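Local coordinates for phosphate-specific transport system accessory protein PhoU homolog (Pseudomonas aeruginosa, PDB 4Q25) that probably takes part in regulating phosphate uptake as a homodimeric, all-helical accessory protein of the Pst transport system and a negative regulator of the Pho regulon, at residues Val141-Asp146 and Leu157-Tyr162; Glu34-Asp39 and Arg56-Gln61; Asn38-Ala43 and Ser108-Arg113. All blocks are in the same frame, centred on the assembly; numbering follows the deposited sequence.

Contact 1 (Val141-Asp146 and Leu157-Tyr162)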
# COMPACT_ATOMS: atom_id res chain seq x y z
N VAL A 141 3.00 13.40 -8.74
CA VAL A 141 2.04 13.76 -7.71
C VAL A 141 1.44 15.14 -7.94
O VAL A 141 0.23 15.26 -7.94
CB VAL A 141 2.65 13.69 -6.29
CG1 VAL A 141 1.73 14.34 -5.26
CG2 VAL A 141 2.91 12.26 -5.90
N GLN A 142 2.28 16.17 -8.13
CA GLN A 142 1.82 17.53 -8.50
C GLN A 142 0.83 17.46 -9.67
O GLN A 142 -0.23 18.05 -9.62
CB GLN A 142 2.94 18.47 -8.97
CG GLN A 142 4.28 18.43 -8.24
CD GLN A 142 5.30 19.42 -8.84
OE1 GLN A 142 4.91 20.37 -9.53
NE2 GLN A 142 6.62 19.19 -8.58
N GLU A 143 1.19 16.71 -10.70
CA GLU A 143 0.42 16.68 -11.94
C GLU A 143 -0.94 16.00 -11.74
O GLU A 143 -1.97 16.52 -12.20
CB GLU A 143 1.21 16.01 -13.08
CG GLU A 143 2.32 16.91 -13.64
CD GLU A 143 3.13 16.28 -14.78
OE1 GLU A 143 3.39 15.07 -14.78
OE2 GLU A 143 3.55 17.02 -15.67
N ALA A 144 -0.94 14.87 -11.06
CA ALA A 144 -2.20 14.21 -10.72
C ALA A 144 -3.11 15.16 -9.92
O ALA A 144 -4.31 15.20 -10.17
CB ALA A 144 -1.93 12.95 -9.94
N LEU A 145 -2.55 15.92 -8.97
CA LEU A 145 -3.33 16.87 -8.19
C LEU A 145 -3.78 18.02 -9.07
O LEU A 145 -4.94 18.44 -8.99
CB LEU A 145 -2.55 17.44 -7.01
CG LEU A 145 -2.17 16.39 -5.97
CD1 LEU A 145 -1.27 16.99 -4.90
CD2 LEU A 145 -3.42 15.82 -5.34
N ASP A 146 -2.88 18.54 -9.89
CA ASP A 146 -3.27 19.60 -10.82
C ASP A 146 -4.39 19.08 -11.75
O ASP A 146 -5.32 19.78 -12.05
CB ASP A 146 -2.04 20.17 -11.57
CG ASP A 146 -2.43 21.18 -12.68
OD1 ASP A 146 -2.80 22.34 -12.39
OD2 ASP A 146 -2.35 20.78 -13.87
N LEU A 157 -3.82 11.43 -18.08
CA LEU A 157 -3.45 10.27 -18.88
C LEU A 157 -1.94 10.12 -18.97
O LEU A 157 -1.41 9.01 -18.87
CB LEU A 157 -4.06 10.33 -20.30
CG LEU A 157 -3.60 9.24 -21.28
CD1 LEU A 157 -3.73 7.85 -20.68
CD2 LEU A 157 -4.38 9.32 -22.60
N SER A 158 -1.25 11.24 -19.17
CA SER A 158 0.20 11.21 -19.36
C SER A 158 0.94 10.83 -18.06
O SER A 158 1.90 10.06 -18.09
CB SER A 158 0.68 12.55 -19.87
OG SER A 158 0.06 13.56 -19.11
N VAL A 159 0.45 11.35 -16.93
CA VAL A 159 0.89 10.88 -15.62
C VAL A 159 0.86 9.37 -15.55
O VAL A 159 1.91 8.69 -15.36
CB VAL A 159 0.02 11.46 -14.50
CG1 VAL A 159 0.34 10.78 -13.17
CG2 VAL A 159 0.24 12.96 -14.38
N ALA A 160 -0.32 8.81 -15.75
CA ALA A 160 -0.48 7.36 -15.73
C ALA A 160 0.49 6.65 -16.67
O ALA A 160 1.02 5.59 -16.35
CB ALA A 160 -1.92 6.99 -16.06
N GLN A 161 0.71 7.24 -17.84
CA GLN A 161 1.63 6.66 -18.81
C GLN A 161 3.08 6.78 -18.37
O GLN A 161 3.89 5.92 -18.67
CB GLN A 161 1.49 7.35 -20.17
CG GLN A 161 0.24 6.96 -20.95
CD GLN A 161 -0.03 7.93 -22.10
OE1 GLN A 161 0.53 9.03 -22.15
NE2 GLN A 161 -0.92 7.53 -23.02
N TYR A 162 3.41 7.87 -17.68
CA TYR A 162 4.79 8.07 -17.25
C TYR A 162 5.23 7.09 -16.16
O TYR A 162 6.42 6.96 -15.90
CB TYR A 162 5.01 9.48 -16.75
CG TYR A 162 6.46 9.91 -16.82
CD1 TYR A 162 7.06 10.22 -18.04
CD2 TYR A 162 7.24 10.00 -15.66
CE1 TYR A 162 8.39 10.60 -18.12
CE2 TYR A 162 8.57 10.39 -15.73
CZ TYR A 162 9.13 10.69 -16.96
OH TYR A 162 10.45 11.10 -17.02
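The first torsions of V159 and E143 turn one methyl and the glutamate stem towards each other. With chi1 of V159 at 170°, its methyl CG1 lies anti to the backbone N, while CG2 lies anti to the carbonyl carbon and is the branch that reaches across. E143 has CG anti to its own carbonyl carbon, chi1 -75°, and continues in an extended chain that carries the carboxylate alongside the valine.

The closest touch is between V159 CG2 and E143 CB, 3.5 Å apart. Farther out, E143 OE1 comes to 3.8 Å from the same V159 CG2, so this one methyl lies against both the root and the end of the glutamate. The two side chains run antiparallel alongside one another. V159 CG2 also looks onto the backbone of the next residue, 4.0 Å from A144 N, and A144 CB stands 4.5 Å from V159 CG1. No hydrogen bond crosses between the segments; the join is van der Waals packing on a small interface of 118 Å².

The two segments belong to helices 127-149 and 153-183, consecutive in the chain and joined by a short turn into an antiparallel helical hairpin, part of the helix bundle characteristic of PhoU. A144 and V159 mark where the backbones come nearest, with A144 CA and V159 CA 6.7 Å apart; the small alanine leaves little bulk between them.

V159 is buried and also rests on A212 of helix 188-220, whereas E143 is partly exposed. Near the turn, L155 packs against E143 and D146, and its carbonyl oxygen accepts a hydrogen bond from S158 OG. D146 OD2 makes a salt bridge with R150 on the same hairpin.

Contact 2 (Glu34-Asp39 and Arg56-Gln61)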
# COMPACT_ATOMS: atom_id res chain seq x y z
N GLU A 34 2.85 16.14 -0.79
CA GLU A 34 3.83 16.41 -1.81
C GLU A 34 5.06 17.06 -1.18
O GLU A 34 6.17 16.81 -1.58
CB GLU A 34 3.18 17.32 -2.85
CG GLU A 34 3.98 17.67 -4.08
CD GLU A 34 3.26 18.73 -4.93
OE1 GLU A 34 1.99 18.68 -5.01
OE2 GLU A 34 3.97 19.62 -5.49
N LYS A 35 4.84 17.91 -0.20
CA LYS A 35 5.92 18.50 0.55
C LYS A 35 6.64 17.46 1.41
O LYS A 35 7.85 17.57 1.60
CB LYS A 35 5.39 19.63 1.41
CG LYS A 35 6.46 20.41 2.11
CD LYS A 35 5.85 21.36 3.10
CE LYS A 35 6.93 22.05 3.93
NZ LYS A 35 7.76 21.05 4.67
N GLN A 36 5.91 16.46 1.91
CA GLN A 36 6.56 15.36 2.58
C GLN A 36 7.50 14.58 1.61
O GLN A 36 8.58 14.14 1.99
CB GLN A 36 5.52 14.40 3.19
CG GLN A 36 5.09 14.67 4.62
CD GLN A 36 4.52 13.40 5.28
OE1 GLN A 36 3.69 12.72 4.69
NE2 GLN A 36 4.99 13.05 6.46
N VAL A 37 7.06 14.37 0.38
CA VAL A 37 7.88 13.67 -0.59
C VAL A 37 9.16 14.45 -0.86
O VAL A 37 10.26 13.88 -0.77
CB VAL A 37 7.13 13.41 -1.88
CG1 VAL A 37 8.04 12.88 -2.97
CG2 VAL A 37 6.02 12.41 -1.66
N ASN A 38 9.00 15.74 -1.17
CA ASN A 38 10.12 16.67 -1.35
C ASN A 38 11.13 16.60 -0.20
O ASN A 38 12.33 16.39 -0.42
CB ASN A 38 9.57 18.09 -1.47
CG ASN A 38 10.66 19.13 -1.61
OD1 ASN A 38 11.15 19.39 -2.69
ND2 ASN A 38 11.03 19.76 -0.51
N ASP A 39 10.64 16.77 1.03
CA ASP A 39 11.51 16.77 2.20
C ASP A 39 12.17 15.44 2.46
O ASP A 39 13.31 15.39 2.89
CB ASP A 39 10.74 17.20 3.44
CG ASP A 39 10.20 18.61 3.32
OD1 ASP A 39 10.71 19.39 2.49
OD2 ASP A 39 9.24 18.94 4.05
N ARG A 56 8.42 12.54 9.42
CA ARG A 56 7.65 11.56 10.13
C ARG A 56 6.59 12.20 11.01
O ARG A 56 5.51 11.72 11.11
CB ARG A 56 8.54 10.62 10.92
CG ARG A 56 9.94 10.58 10.39
CD ARG A 56 10.49 9.20 10.23
NE ARG A 56 9.85 8.26 11.13
CZ ARG A 56 10.37 7.82 12.26
NH1 ARG A 56 11.56 8.24 12.65
NH2 ARG A 56 9.70 6.96 13.00
N GLU A 57 6.93 13.28 11.65
CA GLU A 57 6.02 13.98 12.54
C GLU A 57 4.83 14.66 11.83
O GLU A 57 3.91 15.13 12.48
CB GLU A 57 6.79 15.01 13.36
CG GLU A 57 7.71 14.35 14.37
CD GLU A 57 8.67 15.32 15.00
OE1 GLU A 57 8.66 16.51 14.59
OE2 GLU A 57 9.44 14.87 15.88
N ILE A 58 4.87 14.75 10.51
CA ILE A 58 3.76 15.33 9.76
C ILE A 58 2.75 14.20 9.49
O ILE A 58 1.56 14.45 9.27
CB ILE A 58 4.28 15.96 8.44
CG1 ILE A 58 5.06 17.25 8.73
CG2 ILE A 58 3.14 16.26 7.48
CD1 ILE A 58 6.10 17.60 7.69
N ASP A 59 3.24 12.97 9.53
CA ASP A 59 2.47 11.85 9.02
C ASP A 59 1.19 11.67 9.83
O ASP A 59 0.17 11.21 9.30
CB ASP A 59 3.32 10.57 8.91
CG ASP A 59 2.87 9.67 7.74
OD1 ASP A 59 2.42 10.21 6.66
OD2 ASP A 59 2.94 8.42 7.90
N ASP A 60 1.20 12.09 11.08
CA ASP A 60 0.00 12.05 11.90
C ASP A 60 -1.07 13.02 11.41
O ASP A 60 -2.23 12.67 11.33
CB ASP A 60 0.35 12.34 13.35
CG ASP A 60 1.31 11.32 13.92
OD1 ASP A 60 0.84 10.31 14.50
OD2 ASP A 60 2.54 11.52 13.74
N GLN A 61 -0.66 14.24 11.10
CA GLN A 61 -1.58 15.25 10.59
C GLN A 61 -2.23 14.79 9.29
O GLN A 61 -3.40 15.04 9.04
CB GLN A 61 -0.80 16.54 10.33
CG GLN A 61 -1.65 17.70 9.87
CD GLN A 61 -0.85 18.95 9.61
OE1 GLN A 61 0.34 19.03 9.92
NE2 GLN A 61 -1.51 19.93 9.03
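Q36 lays its side chain along I58 where helix 15-45 of the PhoU bundle passes the junction between the short helix 49-56 and helix 59-78. That junction is a type I beta turn from R56 to D59, closed by a hydrogen bond from D59 N to R56 O (3.0 Å). It redirects the chain so that helix 59-78 can set out beside helix 15-45.

The apolar part is the stem of the glutamine against the branched isoleucine. Q36 CG lies 3.8 Å from I58 CG2, the methyl that stands anti to the isoleucine's backbone N, and the two side chains pass one another heading opposite ways. The bond from the I58 backbone to CB points toward the helix, and I58 also packs on L32, one turn before Q36 on helix 15-45.

The polar part across the contact lies at the amide. Extended beyond CG (chi2 -158°), Q36 delivers its amide to the turn, where its NE2 end rests against the isoleucine, 3.6 Å from I58 CB. As modelled, NE2 gives a weak hydrogen bond to V55 O, and Q36 OE1 then sits 3.4 Å from D59 OD1. Both oxygens are acceptors, so no bond joins them; the amide and carboxylate planes are 34° apart, and the side chains cross at about a right angle. D59 also packs on D105 of helix 84-120.

The remaining polar contacts stay within helix 15-45. K35 NZ forms a 2.7 Å salt bridge through the syn lone pair of D39 OD2. The other oxygen, D39 OD1, accepts a hydrogen bond from N38 ND2 at 3.0 Å, met from above the carboxylate plane, 36° out of it.

Contact 3 (Asn38-Ala43 and Ser108-Arg113)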
# COMPACT_ATOMS: atom_id res chain seq x y z
N ASN A 38 9.00 15.74 -1.17
CA ASN A 38 10.12 16.67 -1.35
C ASN A 38 11.13 16.60 -0.20
O ASN A 38 12.33 16.39 -0.42
CB ASN A 38 9.57 18.09 -1.47
CG ASN A 38 10.66 19.13 -1.61
OD1 ASN A 38 11.15 19.39 -2.69
ND2 ASN A 38 11.03 19.76 -0.51
N ASP A 39 10.64 16.77 1.03
CA ASP A 39 11.51 16.77 2.20
C ASP A 39 12.17 15.44 2.46
O ASP A 39 13.31 15.39 2.89
CB ASP A 39 10.74 17.20 3.44
CG ASP A 39 10.20 18.61 3.32
OD1 ASP A 39 10.71 19.39 2.49
OD2 ASP A 39 9.24 18.94 4.05
N ALA A 40 11.46 14.34 2.23
CA ALA A 40 12.05 13.04 2.44
C ALA A 40 13.21 12.81 1.49
O ALA A 40 14.26 12.36 1.89
CB ALA A 40 11.03 11.95 2.24
N VAL A 41 12.99 13.05 0.21
CA VAL A 41 14.03 12.87 -0.76
C VAL A 41 15.24 13.75 -0.37
O VAL A 41 16.35 13.25 -0.36
CB VAL A 41 13.53 13.18 -2.19
CG1 VAL A 41 14.65 13.01 -3.20
CG2 VAL A 41 12.37 12.24 -2.52
N ASN A 42 15.01 15.04 -0.08
CA ASN A 42 16.11 15.93 0.30
C ASN A 42 16.81 15.42 1.54
O ASN A 42 18.04 15.52 1.65
CB ASN A 42 15.61 17.37 0.57
CG ASN A 42 15.14 18.10 -0.69
OD1 ASN A 42 15.30 17.65 -1.82
ND2 ASN A 42 14.54 19.26 -0.47
N ALA A 43 16.04 14.87 2.48
CA ALA A 43 16.61 14.33 3.71
C ALA A 43 17.57 13.21 3.42
O ALA A 43 18.64 13.15 4.01
CB ALA A 43 15.54 13.82 4.65
N SER A 108 7.53 8.74 4.49
CA SER A 108 7.98 8.63 5.85
C SER A 108 8.95 7.45 5.99
O SER A 108 9.92 7.55 6.76
CB SER A 108 6.78 8.59 6.82
OG SER A 108 7.21 8.30 8.10
N LYS A 109 8.73 6.38 5.24
CA LYS A 109 9.74 5.31 5.13
C LYS A 109 11.06 5.78 4.50
O LYS A 109 12.13 5.35 4.94
CB LYS A 109 9.22 4.12 4.35
CG LYS A 109 8.02 3.43 4.99
CD LYS A 109 7.61 2.23 4.14
CE LYS A 109 6.15 1.86 4.33
NZ LYS A 109 5.82 1.76 5.77
N VAL A 110 10.99 6.64 3.48
CA VAL A 110 12.19 7.23 2.85
C VAL A 110 12.95 8.00 3.91
O VAL A 110 14.15 7.82 4.05
CB VAL A 110 11.84 8.13 1.64
CG1 VAL A 110 13.06 8.87 1.10
CG2 VAL A 110 11.26 7.27 0.54
N ALA A 111 12.24 8.78 4.71
CA ALA A 111 12.86 9.52 5.78
C ALA A 111 13.52 8.60 6.80
O ALA A 111 14.57 8.95 7.34
CB ALA A 111 11.89 10.45 6.45
N ARG A 112 12.93 7.45 7.08
CA ARG A 112 13.64 6.47 7.93
C ARG A 112 14.93 5.97 7.30
O ARG A 112 15.92 5.82 7.99
CB ARG A 112 12.77 5.28 8.31
CG ARG A 112 11.70 5.67 9.34
CD ARG A 112 11.26 4.48 10.18
NE ARG A 112 10.41 3.51 9.47
CZ ARG A 112 10.80 2.31 9.01
NH1 ARG A 112 12.06 1.88 9.15
NH2 ARG A 112 9.92 1.53 8.40
N ARG A 113 14.92 5.70 5.99
CA ARG A 113 16.13 5.28 5.31
C ARG A 113 17.15 6.38 5.40
O ARG A 113 18.29 6.11 5.56
CB ARG A 113 15.89 4.99 3.82
CG ARG A 113 14.87 3.93 3.52
CD ARG A 113 15.06 2.76 4.43
NE ARG A 113 13.82 2.02 4.53
CZ ARG A 113 13.47 1.28 5.57
NH1 ARG A 113 12.31 0.63 5.55
NH2 ARG A 113 14.29 1.17 6.63
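A40 and V110 form the tight part of this contact. A40 CB points toward the other helix and sits 3.9 Å from V110 CG1, the methyl held anti to the valine's backbone N (chi1 173°). The same methyl comes to 3.8 Å from A40 O, so V110 CG1 bears on both the side chain and the peptide oxygen of one residue. A40 CB in turn lies 4.2 Å from A111 N, touching the backbone where nothing bulky intervenes. Alanines at both positions let A40 CA and A111 CA approach to 4.9 Å, with the short helix axes 8.3 Å apart at closest.

Away from this patch the packing thins. A43 CB also points across but stays 5.2 Å from A111 CA; it is buried instead against A52 of helix 49-56. K109 leaves the backbone away from the other helix and forms a salt bridge with D105, and both K109 and R113 contact helix 188-220 on the far side. On the partly exposed flank of the other segment, N42 OD1 takes a hydrogen bond from R131.

Helices 15-45 and 84-120 run in the same direction here, at 16°, with the short helix 49-56 and helix 59-78 between them in sequence, consistent with the three-helix bundle of a PhoU domain.

Contacts 2 and 3 start from helix 15-45, sharing N38 and D39, and lie on the same side of the chain's centre with their own centres 9 Å apart. They tie that helix to the start of helix 59-78 and to helix 84-120, all within the first PhoU domain; R56 also packs on R112 and A111. Contact 1 comes later in the chain, in the second PhoU domain, about 20 Å from contact 2 and 21 Å from contact 3, centre to centre. Contact 2 still meets contact 1 where E34 packs on V141, Q142 and L145, so helix 15-45 faces helix 84-120 and also helix 127-149, joining the two PhoU domains side by side.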